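UTP--glucose-1-phosphate uridylyltransferase YngB (Bacillus subtilis, PDB 7O2N) catalyses the formation of UDP-glucose and diphosphate from glucose 1-phosphate and UTP, supplying glycolipid synthesis and wall teichoic acid glucosylation under anaerobic fermentative growth. Local coordinates at residues A[124-129]-A[212-217]; A[2-7]-A[144-149]; A[40-45]-A[51-56]. All blocks are in the same frame, centred on the assembly; numbering follows the deposited sequence.

How the interactions relate
From the N terminus, residues 2-7 open interaction 2 and lead into strand 6-11. Interaction 3 then closes a short loop between 40-45 and 51-56, nested wholly inside the larger loop of interaction 2. Strand 125-129 opens interaction 1; helix 141-152 next closes interaction 2 at 144-149, and 212-217 closes interaction 1 last, making these two cross. Strand 6-11 pairs in parallel with both 52-57 and 125-129, by bonds such as Ala7 N to Asp52 O and Ala127 N to Lys6 O. Interactions 1 and 3 lay helices on this sheet and interaction 2 packs one against the loop entering it: interaction 1 on one face, 2 and 3 on the other.

Interaction 1: residues A[124-129]-A[212-217]; sequences EPFAVL and SIFSVL
Phe126, on strand 125-129, carries this contact on its side, setting its ring against the first turn of helix 213-219, where Phe214 and Ile213 receive it. The two phenylalanine side chains come from opposite directions: CZ and CE1 of Phe126 approach the CZ/CE2 corner of the Phe214 ring, with CZ of Phe126 3.5 Å from CZ of Phe214. Their planes are almost parallel, at 6°, yet the ring centroids of Phe126 and Phe214 stand 5.1 Å apart with little of one ring over the other. The rings therefore lie on two parallel, staggered levels, close mainly through these outer carbons. Ile213 approaches differently: its CG2 methyl sits at the edge of the Phe126 ring, near the ring plane, 3.7 Å from CZ, and the two side chains cross at about a right angle. Ile213 also touches Val237 of helix 230-240, and its end does not follow CG2 to the ring.

Phe126 holds CG between its backbone N and carbonyl carbon (chi1 56°), which carries the ring out from the strand to the helix. The first bond of the Phe214 side chain runs across the line to the strand; with CG anti to the carbonyl carbon (chi1 -75°) the ring end still arrives at Phe126. No hydrogen bond crosses between the segments, and all three residues are buried. Replacing Phe126 by an alanine would probably leave the Phe214 ring and the Ile213 CG2 methyl without their common partner and open a gap between strand and helix.

Val114 and Ile121, from helices 109-116 and 118-121, also touch Phe126, and Ile121 reaches Phe214 as well. These helices form one of the two helical layers flanking the sheet in the Rossmann-like alpha/beta/alpha core of GT-A nucleotidyltransferases.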
loop_
_atom_site.group_PDB
_atom_site.type_symbol
_atom_site.label_atom_id
_atom_site.label_comp_id
_atom_site.label_asym_id
_atom_site.label_seq_id
_atom_site.Cartn_x
_atom_site.Cartn_y
_atom_site.Cartn_z
ATOM N N GLU A 124 -33.259 13.168 5.019
ATOM C CA GLU A 124 -32.824 12.569 6.266
ATOM C C GLU A 124 -31.693 13.423 6.847
ATOM O O GLU A 124 -31.183 14.356 6.223
ATOM C CB GLU A 124 -32.331 11.142 6.028
ATOM C CG GLU A 124 -33.383 10.145 5.598
ATOM C CD GLU A 124 -32.778 8.813 5.170
ATOM O OE1 GLU A 124 -32.357 8.694 3.995
ATOM O OE2 GLU A 124 -32.705 7.893 6.014
ATOM N N PRO A 125 -31.286 13.170 8.104
ATOM C CA PRO A 125 -29.955 13.578 8.533
ATOM C C PRO A 125 -28.958 12.547 7.995
ATOM O O PRO A 125 -29.229 11.353 7.975
ATOM C CB PRO A 125 -30.105 13.521 10.057
ATOM C CG PRO A 125 -31.091 12.380 10.293
ATOM C CD PRO A 125 -32.078 12.508 9.157
ATOM N N PHE A 126 -27.790 13.009 7.555
ATOM C CA PHE A 126 -26.776 12.081 7.071
ATOM C C PHE A 126 -25.421 12.388 7.700
ATOM O O PHE A 126 -25.217 13.477 8.230
ATOM C CB PHE A 126 -26.642 12.168 5.549
ATOM C CG PHE A 126 -26.333 13.546 5.003
ATOM C CD1 PHE A 126 -27.258 14.579 5.103
ATOM C CD2 PHE A 126 -25.133 13.799 4.344
ATOM C CE1 PHE A 126 -26.982 15.829 4.557
ATOM C CE2 PHE A 126 -24.852 15.050 3.810
ATOM C CZ PHE A 126 -25.782 16.063 3.913
ATOM N N ALA A 127 -24.499 11.421 7.587
ATOM C CA ALA A 127 -23.112 11.573 7.999
ATOM C C ALA A 127 -22.231 11.846 6.784
ATOM O O ALA A 127 -22.432 11.247 5.727
ATOM C CB ALA A 127 -22.659 10.316 8.697
ATOM N N VAL A 128 -21.249 12.743 6.954
ATOM C CA VAL A 128 -20.103 12.808 6.053
ATOM C C VAL A 128 -18.851 12.348 6.804
ATOM O O VAL A 128 -18.646 12.730 7.957
ATOM C CB VAL A 128 -19.912 14.229 5.506
ATOM C CG1 VAL A 128 -18.614 14.346 4.726
ATOM C CG2 VAL A 128 -21.114 14.667 4.678
ATOM N N LEU A 129 -18.030 11.518 6.147
ATOM C CA LEU A 129 -16.746 11.090 6.690
ATOM C C LEU A 129 -15.673 11.290 5.627
ATOM O O LEU A 129 -15.569 10.460 4.722
ATOM C CB LEU A 129 -16.780 9.604 7.059
ATOM C CG LEU A 129 -18.009 9.104 7.806
ATOM C CD1 LEU A 129 -18.141 7.596 7.645
ATOM C CD2 LEU A 129 -17.926 9.463 9.278
ATOM N N SER A 212 -31.608 20.156 5.244
ATOM C CA SER A 212 -31.547 21.612 5.185
ATOM C C SER A 212 -30.251 22.065 4.529
ATOM O O SER A 212 -30.268 22.956 3.691
ATOM C CB SER A 212 -31.670 22.220 6.553
ATOM O OG SER A 212 -31.994 21.218 7.512
ATOM N N ILE A 213 -29.143 21.416 4.912
ATOM C CA ILE A 213 -27.802 21.836 4.540
ATOM C C ILE A 213 -27.662 21.923 3.020
ATOM O O ILE A 213 -26.735 22.560 2.516
ATOM C CB ILE A 213 -26.735 20.929 5.193
ATOM C CG1 ILE A 213 -25.434 21.682 5.471
ATOM C CG2 ILE A 213 -26.493 19.656 4.409
ATOM C CD1 ILE A 213 -25.574 22.743 6.546
ATOM N N PHE A 214 -28.601 21.303 2.296
ATOM C CA PHE A 214 -28.518 21.271 0.843
ATOM C C PHE A 214 -28.805 22.651 0.262
ATOM O O PHE A 214 -27.985 23.193 -0.481
ATOM C CB PHE A 214 -29.353 20.130 0.265
ATOM C CG PHE A 214 -28.677 18.802 0.460
ATOM C CD1 PHE A 214 -27.354 18.624 0.058
ATOM C CD2 PHE A 214 -29.343 17.743 1.059
ATOM C CE1 PHE A 214 -26.701 17.416 0.254
ATOM C CE2 PHE A 214 -28.688 16.536 1.257
ATOM C CZ PHE A 214 -27.372 16.374 0.856
ATOM N N SER A 215 -29.974 23.191 0.635
ATOM C CA SER A 215 -30.384 24.550 0.314
ATOM C C SER A 215 -29.217 25.490 0.597
ATOM O O SER A 215 -28.671 26.137 -0.305
ATOM C CB SER A 215 -31.575 24.932 1.150
ATOM O OG SER A 215 -32.259 23.764 1.586
ATOM N N VAL A 216 -28.837 25.497 1.878
ATOM C CA VAL A 216 -27.724 26.263 2.409
ATOM C C VAL A 216 -26.542 26.202 1.441
ATOM O O VAL A 216 -26.016 27.248 1.045
ATOM C CB VAL A 216 -27.343 25.758 3.815
ATOM C CG1 VAL A 216 -26.296 26.650 4.458
ATOM C CG2 VAL A 216 -28.555 25.616 4.726
ATOM N N LEU A 217 -26.152 24.977 1.049
ATOM C CA LEU A 217 -24.936 24.780 0.273
ATOM C C LEU A 217 -25.110 25.344 -1.136
ATOM O O LEU A 217 -24.136 25.776 -1.746
ATOM C CB LEU A 217 -24.543 23.294 0.254
ATOM C CG LEU A 217 -23.450 22.865 1.240
ATOM C CD1 LEU A 217 -23.591 21.403 1.624
ATOM C CD2 LEU A 217 -22.059 23.126 0.683
#

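Interaction 2: residues A[2-7]-A[144-149]; sequences KKVRKA and QLMDVY
Apolar packing centres on Val4, which points at helix 141-152 between Met146 and Tyr149, residues three apart that share one face of the helix. CB of Val4 lies 4.1 Å from CG of Met146. The CG2 branch of Val4 lies 4.0 Å from CD2 of Tyr149, approaching the ring obliquely. Tyr149 reaches this far because CG stands opposite its backbone N (chi1 -177°), which throws the ring out from the helix.

Helix 141-152 is thereby packed against the loop that leads into strand 6-11, beside the sheet of the alpha/beta nucleotidyltransferase core. Pro125 of the neighbouring strand 125-129 and Val208 of strand 206-210 each touch both Val4 and Tyr149, so both share the same apolar neighbours from the sheet.

Backbone oxygens supply the second kind of approach, contacts with carbon and not hydrogen bonds. Met146 bends at its thioether (chi3 68°) and brings CE to 3.7 Å from the carbonyl O of Val4. At Tyr149 the carbonyl O of Lys2 lies at the ring edge and in its plane, 3.9 Å from CE2.

The polar ends of Tyr149 and Lys2 have partners outside the two segments: the Tyr149 hydroxyl OH is hydrogen-bonded to ND2 of Asn210, and NZ of Lys2 turns away to the carbonyl O of Asp123.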
loop_
_atom_site.group_PDB
_atom_site.type_symbol
_atom_site.label_atom_id
_atom_site.label_comp_id
_atom_site.label_asym_id
_atom_site.label_seq_id
_atom_site.Cartn_x
_atom_site.Cartn_y
_atom_site.Cartn_z
ATOM N N LYS A 2 -35.607 11.827 13.372
ATOM C CA LYS A 2 -35.206 10.772 12.442
ATOM C C LYS A 2 -33.818 10.214 12.758
ATOM O O LYS A 2 -32.920 10.976 13.112
ATOM C CB LYS A 2 -35.231 11.327 11.016
ATOM C CG LYS A 2 -36.066 10.532 10.017
ATOM C CD LYS A 2 -36.941 11.420 9.134
ATOM C CE LYS A 2 -36.400 12.830 8.973
ATOM N NZ LYS A 2 -37.172 13.641 8.005
ATOM N N LYS A 3 -33.661 8.885 12.599
ATOM C CA LYS A 3 -32.395 8.188 12.795
ATOM C C LYS A 3 -31.440 8.477 11.624
ATOM O O LYS A 3 -31.868 8.520 10.475
ATOM C CB LYS A 3 -32.646 6.690 13.020
ATOM N N VAL A 4 -30.142 8.693 11.916
ATOM C CA VAL A 4 -29.091 8.758 10.904
ATOM C C VAL A 4 -28.753 7.339 10.443
ATOM O O VAL A 4 -28.344 6.495 11.253
ATOM C CB VAL A 4 -27.809 9.456 11.395
ATOM C CG1 VAL A 4 -26.738 9.479 10.311
ATOM C CG2 VAL A 4 -28.074 10.855 11.927
ATOM N N ARG A 5 -28.908 7.118 9.125
ATOM C CA ARG A 5 -28.790 5.796 8.535
ATOM C C ARG A 5 -27.909 5.831 7.278
ATOM O O ARG A 5 -27.516 4.783 6.754
ATOM C CB ARG A 5 -30.203 5.258 8.281
ATOM N N LYS A 6 -27.575 7.041 6.800
ATOM C CA LYS A 6 -26.832 7.191 5.557
ATOM C C LYS A 6 -25.600 8.060 5.782
ATOM O O LYS A 6 -25.623 8.947 6.627
ATOM C CB LYS A 6 -27.723 7.808 4.475
ATOM C CG LYS A 6 -28.762 6.893 3.838
ATOM C CD LYS A 6 -29.800 7.721 3.088
ATOM C CE LYS A 6 -30.502 6.994 1.963
ATOM N NZ LYS A 6 -31.460 7.885 1.264
ATOM N N ALA A 7 -24.559 7.806 4.977
ATOM C CA ALA A 7 -23.257 8.447 5.069
ATOM C C ALA A 7 -22.683 8.714 3.674
ATOM O O ALA A 7 -22.960 7.993 2.713
ATOM C CB ALA A 7 -22.354 7.543 5.859
ATOM N N GLN A 144 -20.631 8.484 18.124
ATOM C CA GLN A 144 -20.575 9.486 19.171
ATOM C C GLN A 144 -21.188 10.800 18.695
ATOM O O GLN A 144 -21.859 11.459 19.486
ATOM C CB GLN A 144 -19.135 9.699 19.639
ATOM C CG GLN A 144 -18.434 8.451 20.179
ATOM C CD GLN A 144 -16.988 8.729 20.529
ATOM O OE1 GLN A 144 -16.571 9.886 20.699
ATOM N NE2 GLN A 144 -16.191 7.667 20.622
ATOM N N LEU A 145 -20.950 11.176 17.426
ATOM C CA LEU A 145 -21.563 12.356 16.822
ATOM C C LEU A 145 -23.072 12.170 16.720
ATOM O O LEU A 145 -23.826 13.139 16.870
ATOM C CB LEU A 145 -21.024 12.553 15.404
ATOM C CG LEU A 145 -19.783 13.418 15.268
ATOM C CD1 LEU A 145 -18.562 12.523 15.276
ATOM C CD2 LEU A 145 -19.835 14.208 13.972
ATOM N N MET A 146 -23.475 10.919 16.417
ATOM C CA MET A 146 -24.869 10.584 16.171
ATOM C C MET A 146 -25.657 10.736 17.476
ATOM O O MET A 146 -26.824 11.147 17.479
ATOM C CB MET A 146 -25.017 9.158 15.618
ATOM C CG MET A 146 -24.815 9.010 14.105
ATOM S SD MET A 146 -24.350 7.288 13.585
ATOM C CE MET A 146 -25.862 6.403 13.942
ATOM N N ASP A 147 -24.985 10.432 18.595
ATOM C CA ASP A 147 -25.617 10.427 19.901
ATOM C C ASP A 147 -25.910 11.860 20.328
ATOM O O ASP A 147 -26.974 12.126 20.891
ATOM C CB ASP A 147 -24.872 9.508 20.868
ATOM C CG ASP A 147 -25.057 8.059 20.478
ATOM O OD1 ASP A 147 -25.659 7.821 19.418
ATOM O OD2 ASP A 147 -24.607 7.180 21.224
ATOM N N VAL A 148 -24.993 12.779 20.007
ATOM C CA VAL A 148 -25.277 14.187 20.231
ATOM C C VAL A 148 -26.398 14.639 19.292
ATOM O O VAL A 148 -27.223 15.470 19.691
ATOM C CB VAL A 148 -24.028 15.105 20.240
ATOM C CG1 VAL A 148 -22.759 14.380 19.810
ATOM C CG2 VAL A 148 -24.202 16.431 19.489
ATOM N N TYR A 149 -26.454 14.063 18.074
ATOM C CA TYR A 149 -27.521 14.430 17.148
ATOM C C TYR A 149 -28.897 14.035 17.695
ATOM O O TYR A 149 -29.794 14.886 17.756
ATOM C CB TYR A 149 -27.331 13.834 15.749
ATOM C CG TYR A 149 -28.404 14.283 14.792
ATOM C CD1 TYR A 149 -28.320 15.548 14.230
ATOM C CD2 TYR A 149 -29.514 13.491 14.502
ATOM C CE1 TYR A 149 -29.308 16.026 13.387
ATOM C CE2 TYR A 149 -30.521 13.967 13.676
ATOM C CZ TYR A 149 -30.412 15.238 13.116
ATOM O OH TYR A 149 -31.342 15.776 12.275
#

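Interaction 3: residues A[40-45]-A[51-56]; sequences YIVEEA and EDILII
Helix segment 40-45 lies over strand segment 51-56 with its closest CA pairs at nearly equal spacing, 7.9 Å from Val42 to Ile53 and 8.0 Å from Ala45 to Glu51, so the backbones stay about 8 Å apart, an interval that the Ile53 side chain spans.

Ile53 does the bridging from the strand. Its side chain points at the helix, with CG1 opposite the carbonyl carbon (chi1 -62°) and the chain then extended (chi2 171°), which delivers the single methyl CD1 to the helix surface. There CD1 is met by both branches of Val42, 3.8 Å from CG1 and 4.0 Å from CG2, the two side chains running obliquely to each other. Ala45, one helical turn on, adds CB at 4.0 Å from the same CD1. One methyl is thus embraced by three others from positions i and i+3 of the helix, and the small alanine leaves room for the long isoleucine end. Ile9 of strand 6-11 touches both Val42 and Ile53 and adds to the cluster.

Strand 6-11, helix 37-47 and strand 52-57 follow one another in the chain, and the two strands are parallel neighbours in the sheet: this is a beta-alpha-beta crossover, with the contact joining the helix to its second strand. Charged helix residues are engaged away from this interface, as in the salt bridge of Glu44 OE2 with Arg206 NE. Between the segments themselves there is no hydrogen bond or ion pair, which implies cohesion by burial and van der Waals contact of aliphatic groups, without directional bonds to fix the angle between helix and strand.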
loop_
_atom_site.group_PDB
_atom_site.type_symbol
_atom_site.label_atom_id
_atom_site.label_comp_id
_atom_site.label_asym_id
_atom_site.label_seq_id
_atom_site.Cartn_x
_atom_site.Cartn_y
_atom_site.Cartn_z
ATOM N N TYR A 40 -11.327 1.093 6.473
ATOM C CA TYR A 40 -11.433 1.563 7.848
ATOM C C TYR A 40 -12.649 2.481 7.961
ATOM O O TYR A 40 -13.380 2.400 8.933
ATOM C CB TYR A 40 -10.126 2.187 8.354
ATOM C CG TYR A 40 -8.966 1.248 8.612
ATOM C CD1 TYR A 40 -8.772 0.651 9.848
ATOM C CD2 TYR A 40 -8.025 0.997 7.629
ATOM C CE1 TYR A 40 -7.711 -0.205 10.087
ATOM C CE2 TYR A 40 -6.942 0.169 7.854
ATOM C CZ TYR A 40 -6.787 -0.440 9.084
ATOM O OH TYR A 40 -5.717 -1.267 9.282
ATOM N N ILE A 41 -12.874 3.324 6.944
ATOM C CA ILE A 41 -13.923 4.328 6.996
ATOM C C ILE A 41 -15.287 3.653 6.941
ATOM O O ILE A 41 -16.162 3.973 7.747
ATOM C CB ILE A 41 -13.799 5.360 5.871
ATOM C CG1 ILE A 41 -12.375 5.905 5.747
ATOM C CG2 ILE A 41 -14.813 6.456 6.117
ATOM C CD1 ILE A 41 -12.153 6.810 4.556
ATOM N N VAL A 42 -15.453 2.719 5.996
ATOM C CA VAL A 42 -16.682 1.946 5.914
ATOM C C VAL A 42 -16.928 1.162 7.209
ATOM O O VAL A 42 -18.071 0.993 7.617
ATOM C CB VAL A 42 -16.702 1.022 4.681
ATOM C CG1 VAL A 42 -17.898 0.073 4.702
ATOM C CG2 VAL A 42 -16.702 1.849 3.407
ATOM N N GLU A 43 -15.857 0.681 7.855
ATOM C CA GLU A 43 -15.971 -0.043 9.111
ATOM C C GLU A 43 -16.462 0.862 10.234
ATOM O O GLU A 43 -17.382 0.513 10.948
ATOM C CB GLU A 43 -14.674 -0.765 9.416
ATOM C CG GLU A 43 -14.656 -2.120 8.730
ATOM C CD GLU A 43 -13.305 -2.799 8.714
ATOM O OE1 GLU A 43 -12.323 -2.173 9.153
ATOM O OE2 GLU A 43 -13.227 -3.946 8.271
ATOM N N GLU A 44 -15.887 2.055 10.352
ATOM C CA GLU A 44 -16.405 3.034 11.291
ATOM C C GLU A 44 -17.916 3.151 11.103
ATOM O O GLU A 44 -18.673 2.885 12.035
ATOM C CB GLU A 44 -15.697 4.377 11.135
ATOM C CG GLU A 44 -15.822 5.245 12.371
ATOM C CD GLU A 44 -15.170 6.616 12.259
ATOM O OE1 GLU A 44 -13.940 6.699 11.968
ATOM O OE2 GLU A 44 -15.878 7.604 12.485
ATOM N N ALA A 45 -18.324 3.486 9.875
ATOM C CA ALA A 45 -19.716 3.749 9.543
ATOM C C ALA A 45 -20.597 2.537 9.851
ATOM O O ALA A 45 -21.649 2.681 10.473
ATOM C CB ALA A 45 -19.848 4.183 8.102
ATOM N N GLU A 51 -26.183 2.072 7.321
ATOM C CA GLU A 51 -26.552 0.954 6.464
ATOM C C GLU A 51 -26.256 1.275 4.990
ATOM O O GLU A 51 -26.071 0.355 4.205
ATOM C CB GLU A 51 -27.969 0.474 6.792
ATOM C CG GLU A 51 -28.880 1.588 7.305
ATOM C CD GLU A 51 -30.291 1.226 7.753
ATOM O OE1 GLU A 51 -30.494 0.084 8.231
ATOM O OE2 GLU A 51 -31.188 2.105 7.646
ATOM N N ASP A 52 -26.155 2.567 4.627
ATOM C CA ASP A 52 -26.043 2.963 3.229
ATOM C C ASP A 52 -25.031 4.095 3.059
ATOM O O ASP A 52 -25.176 5.168 3.638
ATOM C CB ASP A 52 -27.401 3.380 2.654
ATOM C CG ASP A 52 -28.508 2.334 2.755
ATOM O OD1 ASP A 52 -28.328 1.202 2.209
ATOM O OD2 ASP A 52 -29.566 2.668 3.355
ATOM N N ILE A 53 -24.026 3.845 2.217
ATOM C CA ILE A 53 -22.932 4.767 1.963
ATOM C C ILE A 53 -22.926 5.135 0.476
ATOM O O ILE A 53 -23.072 4.280 -0.413
ATOM C CB ILE A 53 -21.607 4.106 2.382
ATOM C CG1 ILE A 53 -21.579 3.785 3.880
ATOM C CG2 ILE A 53 -20.419 4.949 1.956
ATOM C CD1 ILE A 53 -20.400 2.937 4.334
ATOM N N LEU A 54 -22.759 6.434 0.214
ATOM C CA LEU A 54 -22.504 6.891 -1.139
ATOM C C LEU A 54 -21.061 7.372 -1.213
ATOM O O LEU A 54 -20.640 8.249 -0.463
ATOM C CB LEU A 54 -23.452 8.042 -1.470
ATOM C CG LEU A 54 -23.220 8.703 -2.831
ATOM C CD1 LEU A 54 -23.288 7.700 -3.984
ATOM C CD2 LEU A 54 -24.238 9.799 -3.068
ATOM N N ILE A 55 -20.296 6.773 -2.117
ATOM C CA ILE A 55 -18.946 7.234 -2.363
ATOM C C ILE A 55 -18.993 8.107 -3.606
ATOM O O ILE A 55 -19.500 7.685 -4.645
ATOM C CB ILE A 55 -17.995 6.041 -2.550
ATOM C CG1 ILE A 55 -17.993 5.132 -1.320
ATOM C CG2 ILE A 55 -16.603 6.526 -2.926
ATOM C CD1 ILE A 55 -17.165 3.904 -1.491
ATOM N N ILE A 56 -18.523 9.348 -3.462
ATOM C CA ILE A 56 -18.360 10.233 -4.600
ATOM C C ILE A 56 -16.967 9.902 -5.116
ATOM O O ILE A 56 -15.961 10.235 -4.490
ATOM C CB ILE A 56 -18.480 11.719 -4.203
ATOM C CG1 ILE A 56 -19.575 12.049 -3.171
ATOM C CG2 ILE A 56 -18.522 12.617 -5.424
ATOM C CD1 ILE A 56 -20.947 11.463 -3.394
#